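Local atomic coordinates of PilM (PDB entry 3EOI), a protein that is of unknown function but probably takes part in the biogenesis of a plasmid-encoded pilus. Residues 19-22 against 23-27; 43-46 against 47-51. One frame throughout, in Å; residues are numbered along the deposited sequence.

Interaction 1: residues 19-22 against 23-27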
ATOM      1  N   ALA A  19       4.984   2.932  -8.414  1.00  7.60           N
ATOM      2  CA  ALA A  19       6.203   2.133  -8.477  1.00  7.85           C
ATOM      3  C   ALA A  19       6.759   1.898  -7.089  1.00  8.22           C
ATOM      4  O   ALA A  19       7.169   0.739  -6.751  1.00  8.68           O
ATOM      5  CB  ALA A  19       7.271   2.809  -9.389  1.00  8.51           C
ATOM      6  N   ASP A  20       6.743   2.954  -6.264  1.00  8.49           N
ATOM      7  CA  ASP A  20       7.172   2.781  -4.860  1.00  9.46           C
ATOM      8  C   ASP A  20       6.310   1.770  -4.079  1.00  8.81           C
ATOM      9  O   ASP A  20       6.822   0.914  -3.319  1.00  9.43           O
ATOM     10  CB  ASP A  20       7.164   4.100  -4.083  1.00 12.75           C
ATOM     11  CG  ASP A  20       8.142   5.133  -4.647  1.00 15.88           C
ATOM     12  OD1 ASP A  20       8.994   4.754  -5.462  1.00 17.01           O
ATOM     13  OD2 ASP A  20       8.087   6.318  -4.195  1.00 18.62           O
ATOM     14  N   PHE A  21       4.991   1.922  -4.213  1.00  8.97           N
ATOM     15  CA  PHE A  21       4.044   0.998  -3.578  1.00  8.02           C
ATOM     16  C   PHE A  21       4.406  -0.457  -3.989  1.00  8.01           C
ATOM     17  O   PHE A  21       4.479  -1.405  -3.158  1.00  8.90           O
ATOM     18  CB  PHE A  21       2.633   1.369  -4.052  1.00  8.52           C
ATOM     19  CG  PHE A  21       1.509   0.649  -3.350  1.00 10.15           C
ATOM     20  CD1 PHE A  21       1.294  -0.730  -3.558  1.00  8.29           C
ATOM     21  CD2 PHE A  21       0.659   1.341  -2.463  1.00  8.75           C
ATOM     22  CE1 PHE A  21       0.277  -1.384  -2.916  1.00 10.19           C
ATOM     23  CE2 PHE A  21      -0.447   0.661  -1.830  1.00 11.06           C
ATOM     24  CZ  PHE A  21      -0.612  -0.732  -2.061  1.00 10.45           C
ATOM     25  N   ILE A  22       4.571  -0.684  -5.291  1.00  7.54           N
ATOM     26  CA  ILE A  22       4.751  -2.069  -5.741  1.00  9.36           C
ATOM     27  C   ILE A  22       6.078  -2.603  -5.215  1.00  9.74           C
ATOM     28  O   ILE A  22       6.177  -3.781  -4.810  1.00 10.53           O
ATOM     29  CB  ILE A  22       4.666  -2.171  -7.270  1.00 11.25           C
ATOM     30  CG1 ILE A  22       3.209  -1.938  -7.694  1.00 10.98           C
ATOM     31  CG2 ILE A  22       5.118  -3.548  -7.739  1.00 11.76           C
ATOM     32  CD1 ILE A  22       3.045  -1.585  -9.113  1.00 14.29           C
ATOM     33  N   ARG A  23       7.090  -1.745  -5.194  1.00  8.70           N
ATOM     34  CA  ARG A  23       8.422  -2.153  -4.712  1.00 10.48           C
ATOM     35  C   ARG A  23       8.385  -2.584  -3.269  1.00 10.82           C
ATOM     36  O   ARG A  23       8.982  -3.647  -2.890  1.00 11.02           O
ATOM     37  CB  ARG A  23       9.388  -0.985  -4.866  1.00 10.90           C
ATOM     38  CG  ARG A  23      10.811  -1.364  -4.771  1.00 22.45           C
ATOM     39  CD  ARG A  23      11.638  -0.247  -5.355  1.00 15.04           C
ATOM     40  NE  ARG A  23      11.503   0.998  -4.580  1.00 24.06           N
ATOM     41  CZ  ARG A  23      11.006   2.154  -5.057  1.00 14.70           C
ATOM     42  NH1 ARG A  23      10.591   2.271  -6.327  1.00 23.06           N
ATOM     43  NH2 ARG A  23      10.959   3.206  -4.241  1.00 24.93           N
ATOM     44  N   TYR A  24       7.734  -1.771  -2.433  1.00  9.71           N
ATOM     45  CA  TYR A  24       7.613  -2.090  -1.006  1.00 10.25           C
ATOM     46  C   TYR A  24       6.700  -3.289  -0.762  1.00  8.95           C
ATOM     47  O   TYR A  24       7.032  -4.188   0.045  1.00  8.72           O
ATOM     48  CB  TYR A  24       7.152  -0.861  -0.184  1.00 14.08           C
ATOM     49  CG  TYR A  24       8.344   0.075   0.088  1.00 22.67           C
ATOM     50  CD1 TYR A  24       8.695   1.024  -0.855  1.00 17.70           C
ATOM     51  CD2 TYR A  24       9.144  -0.030   1.250  1.00 16.86           C
ATOM     52  CE1 TYR A  24       9.752   1.894  -0.688  1.00 23.73           C
ATOM     53  CE2 TYR A  24      10.248   0.876   1.439  1.00 23.86           C
ATOM     54  CZ  TYR A  24      10.525   1.830   0.441  1.00 18.69           C
ATOM     55  OH  TYR A  24      11.603   2.720   0.468  1.00 24.23           O
ATOM     56  N   MET A  25       5.512  -3.292  -1.378  1.00  8.76           N
ATOM     57  CA  MET A  25       4.638  -4.467  -1.365  1.00  9.18           C
ATOM     58  C   MET A  25       5.428  -5.771  -1.653  1.00  9.21           C
ATOM     59  O   MET A  25       5.376  -6.736  -0.875  1.00  7.93           O
ATOM     60  CB  MET A  25       3.497  -4.300  -2.396  1.00  9.36           C
ATOM     61  CG  MET A  25       2.647  -5.535  -2.478  1.00 13.66           C
ATOM     62  SD  MET A  25       1.203  -5.369  -3.655  1.00 11.29           S
ATOM     63  CE  MET A  25       2.025  -5.221  -5.129  1.00 16.90           C
ATOM     64  N   ASN A  26       6.130  -5.814  -2.794  1.00  8.57           N
ATOM     65  CA  ASN A  26       6.897  -7.040  -3.176  1.00  9.65           C
ATOM     66  C   ASN A  26       7.941  -7.383  -2.123  1.00  9.47           C
ATOM     67  O   ASN A  26       8.111  -8.558  -1.739  1.00  9.85           O
ATOM     68  CB  ASN A  26       7.560  -6.869  -4.538  1.00 10.93           C
ATOM     69  CG  ASN A  26       6.618  -7.164  -5.665  1.00 12.54           C
ATOM     70  OD1 ASN A  26       5.754  -8.021  -5.537  1.00 13.29           O
ATOM     71  ND2 ASN A  26       6.757  -6.437  -6.756  1.00 13.14           N
ATOM     72  N   ALA A  27       8.632  -6.376  -1.606  1.00  8.90           N
ATOM     73  CA  ALA A  27       9.670  -6.673  -0.591  1.00  8.10           C
ATOM     74  C   ALA A  27       9.086  -7.227   0.714  1.00  7.92           C
ATOM     75  O   ALA A  27       9.641  -8.184   1.330  1.00  8.71           O
ATOM     76  CB  ALA A  27      10.500  -5.449  -0.317  1.00 11.00           C
TER
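The long helix 10-34 makes one of its middle turns here, with Asp20 and Arg23 paired on one flank and Phe21 and Met25 meeting on another. Four i to i+4 backbone hydrogen bonds, from Arg23 N, Tyr24 N, Met25 N and Asn26 N to the carbonyls of Ala19 to Ile22, mark regular alpha geometry; Met25 N to Phe21 O is 2.8 Å. The salt bridge joins residues i and i+3. Asp20 OD1 receives Arg23 NH2 at 2.8 Å and, weakly, NH1 at 3.1 Å, so one oxygen serves both nitrogens. The guanidinium comes from above the carboxylate, 64° out of its plane for NH2, and the two planes are 72° apart. A bend at chi3 of Arg23 (64°) folds the guanidinium back, bringing one of its faces over Asp20 CA. Asp20 OD1 also accepts from Gln16, and OD2 from Asn57, so further bonds fix the carboxylate's rotation.

Tyr24, packed against the loop that holds Leu52 and Thr55, turns its ring edge to Asp20 O, with CD1 at 3.1 Å, and its hydroxyl is hydrogen-bonded to Pro53 O. On the sheet-facing flank Met25 SD lies at the edge of the Phe21 ring, 5.5 Å from its centroid and 4.2 Å from CE1, a Met-aromatic contact. Trp122 touches both side chains, and Val69 and Ala71 also meet Phe21: a long helix laid against an antiparallel sheet.

Interaction 2: residues 43-46 against 47-51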
ATOM      1  N   GLY A  43       3.619  -4.972  14.104  1.00  9.77           N
ATOM      2  CA  GLY A  43       4.561  -3.839  13.891  1.00  9.14           C
ATOM      3  C   GLY A  43       4.920  -3.782  12.433  1.00 10.44           C
ATOM      4  O   GLY A  43       4.080  -3.996  11.573  1.00 10.73           O
ATOM      5  N   GLN A  44       6.167  -3.422  12.172  1.00 10.51           N
ATOM      6  CA  GLN A  44       6.620  -3.271  10.802  1.00  9.33           C
ATOM      7  C   GLN A  44       7.924  -4.033  10.593  1.00 10.33           C
ATOM      8  O   GLN A  44       8.733  -4.219  11.535  1.00 11.55           O
ATOM      9  CB  GLN A  44       6.944  -1.792  10.512  1.00  9.37           C
ATOM     10  CG  GLN A  44       5.790  -0.833  10.249  1.00 12.17           C
ATOM     11  CD  GLN A  44       5.018  -0.407  11.471  1.00 11.36           C
ATOM     12  OE1 GLN A  44       5.593  -0.208  12.560  1.00 11.98           O
ATOM     13  NE2 GLN A  44       3.699  -0.188  11.291  1.00  9.92           N
ATOM     14  N   LEU A  45       8.174  -4.390   9.325  1.00  9.99           N
ATOM     15  CA  LEU A  45       9.457  -4.954   8.957  1.00  9.28           C
ATOM     16  C   LEU A  45      10.442  -3.792   8.873  1.00  9.95           C
ATOM     17  O   LEU A  45      10.053  -2.639   8.646  1.00 11.75           O
ATOM     18  CB  LEU A  45       9.378  -5.647   7.603  1.00  8.76           C
ATOM     19  CG  LEU A  45       8.340  -6.733   7.507  1.00  7.80           C
ATOM     20  CD1 LEU A  45       8.466  -7.359   6.142  1.00 10.80           C
ATOM     21  CD2 LEU A  45       8.603  -7.788   8.551  1.00 10.46           C
ATOM     22  N   THR A  46      11.723  -4.071   9.012  1.00 11.51           N
ATOM     23  CA  THR A  46      12.697  -2.968   9.000  1.00 13.50           C
ATOM     24  C   THR A  46      13.290  -2.687   7.636  1.00 15.19           C
ATOM     25  O   THR A  46      13.146  -3.477   6.700  1.00 14.66           O
ATOM     26  CB  THR A  46      13.877  -3.256   9.938  1.00 14.61           C
ATOM     27  OG1 THR A  46      14.602  -4.381   9.422  1.00 14.88           O
ATOM     28  CG2 THR A  46      13.399  -3.553  11.393  1.00 14.60           C
ATOM     29  N   SER A  47      13.992  -1.553   7.532  1.00 17.02           N
ATOM     30  CA  SER A  47      14.713  -1.209   6.286  1.00 17.70           C
ATOM     31  C   SER A  47      15.717  -2.257   5.903  1.00 17.09           C
ATOM     32  O   SER A  47      15.800  -2.637   4.711  1.00 17.50           O
ATOM     33  CB  SER A  47      15.385   0.162   6.393  1.00 19.39           C
ATOM     34  OG  SER A  47      14.398   1.156   6.199  1.00 37.80           O
ATOM     35  N   ALA A  48      16.429  -2.802   6.886  1.00 17.38           N
ATOM     36  CA  ALA A  48      17.349  -3.887   6.573  1.00 17.35           C
ATOM     37  C   ALA A  48      16.622  -5.108   6.003  1.00 16.86           C
ATOM     38  O   ALA A  48      17.069  -5.681   5.015  1.00 16.90           O
ATOM     39  CB  ALA A  48      18.180  -4.285   7.784  1.00 18.15           C
ATOM     40  N   GLN A  49      15.505  -5.516   6.621  1.00 15.22           N
ATOM     41  CA  GLN A  49      14.747  -6.674   6.098  1.00 14.62           C
ATOM     42  C   GLN A  49      14.218  -6.460   4.695  1.00 13.85           C
ATOM     43  O   GLN A  49      14.235  -7.380   3.867  1.00 13.82           O
ATOM     44  CB  GLN A  49      13.630  -7.074   7.055  1.00 14.85           C
ATOM     45  CG  GLN A  49      14.188  -7.544   8.383  1.00 14.08           C
ATOM     46  CD  GLN A  49      13.159  -7.640   9.493  1.00 14.54           C
ATOM     47  OE1 GLN A  49      12.224  -6.846   9.569  1.00 13.48           O
ATOM     48  NE2 GLN A  49      13.344  -8.608  10.381  1.00 14.92           N
ATOM     49  N   LEU A  50      13.760  -5.255   4.400  1.00 13.87           N
ATOM     50  CA  LEU A  50      13.230  -4.946   3.071  1.00 14.69           C
ATOM     51  C   LEU A  50      14.314  -4.632   2.018  1.00 15.39           C
ATOM     52  O   LEU A  50      14.066  -4.660   0.801  1.00 14.42           O
ATOM     53  CB  LEU A  50      12.287  -3.761   3.184  1.00 15.45           C
ATOM     54  CG  LEU A  50      11.139  -4.022   4.149  1.00 12.46           C
ATOM     55  CD1 LEU A  50      10.155  -2.949   4.039  1.00 17.49           C
ATOM     56  CD2 LEU A  50      10.426  -5.378   3.908  1.00 15.62           C
ATOM     57  N   GLY A  51      15.506  -4.289   2.490  1.00 15.50           N
ATOM     58  CA  GLY A  51      16.530  -3.782   1.575  1.00 15.58           C
ATOM     59  C   GLY A  51      16.197  -2.455   0.923  1.00 16.51           C
ATOM     60  O   GLY A  51      16.701  -2.133  -0.159  1.00 17.64           O
TER
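Thr46 and Gln49 grip each other through reciprocal side-chain-to-backbone bonds at the start of the short helix 47-50. Thr46 N donates to Gln49 OE1 at 2.9 Å with an N-H...O angle of 166°, while Gln49 N donates to Thr46 OG1 at 3.2 Å. Both bonds are nearly straight at the hydrogen, although Thr46 N stands 22° out of the plane of the Gln49 amide. With chi1 at 66°, Thr46 OG1 sits between its own backbone N and carbonyl carbon, where it can take the Gln49 N-H; a weak bond from OG1 to OE1 closes the ring. This reciprocal pair is a capping box, with Thr46 as N-cap, and the first i to i+4 bond, Leu50 N to Thr46 O at 3.0 Å, follows directly. Were Gln49 an alanine, Thr46 N would probably be left without its acceptor, Leu45 CA would lose the packing of Gln49 OE1 at 3.4 Å, and the N-cap residue would be freer to shift.

The tight part is Leu45 CD1 against Leu50 CD2 at 3.6 Å, the two side chains crossing at about a right angle, with Tyr31 and Ile28 of helix 10-34 behind them. The rest of the contact is looser and solvent-facing, for Thr46, Ser47 and Ala48 are exposed, and Ala48 CB comes no nearer to Thr46 OG1 than 3.9 Å.

Interaction 1 lies about 8 Å from the centre of the chain and interaction 2 about 15 Å (centre to centre), which matches their burial: four of eight touching residues are buried in the first, one of six in the second. Both are local, but the first lies within a long helix and the second starts a short one. Ionic and sulfur-aromatic contacts accompany an unbroken run of i to i+4 backbone hydrogen bonds in 19-27, whereas in 43-51 two neutral side chains, Thr46 and Gln49, take up backbone N-H groups at the helix start. Helix 10-34 joins the two directly: Ala27 CB packs at 3.8 Å from Leu50 O, and Tyr24 CD2 at 4.2 Å from Leu50 CD1.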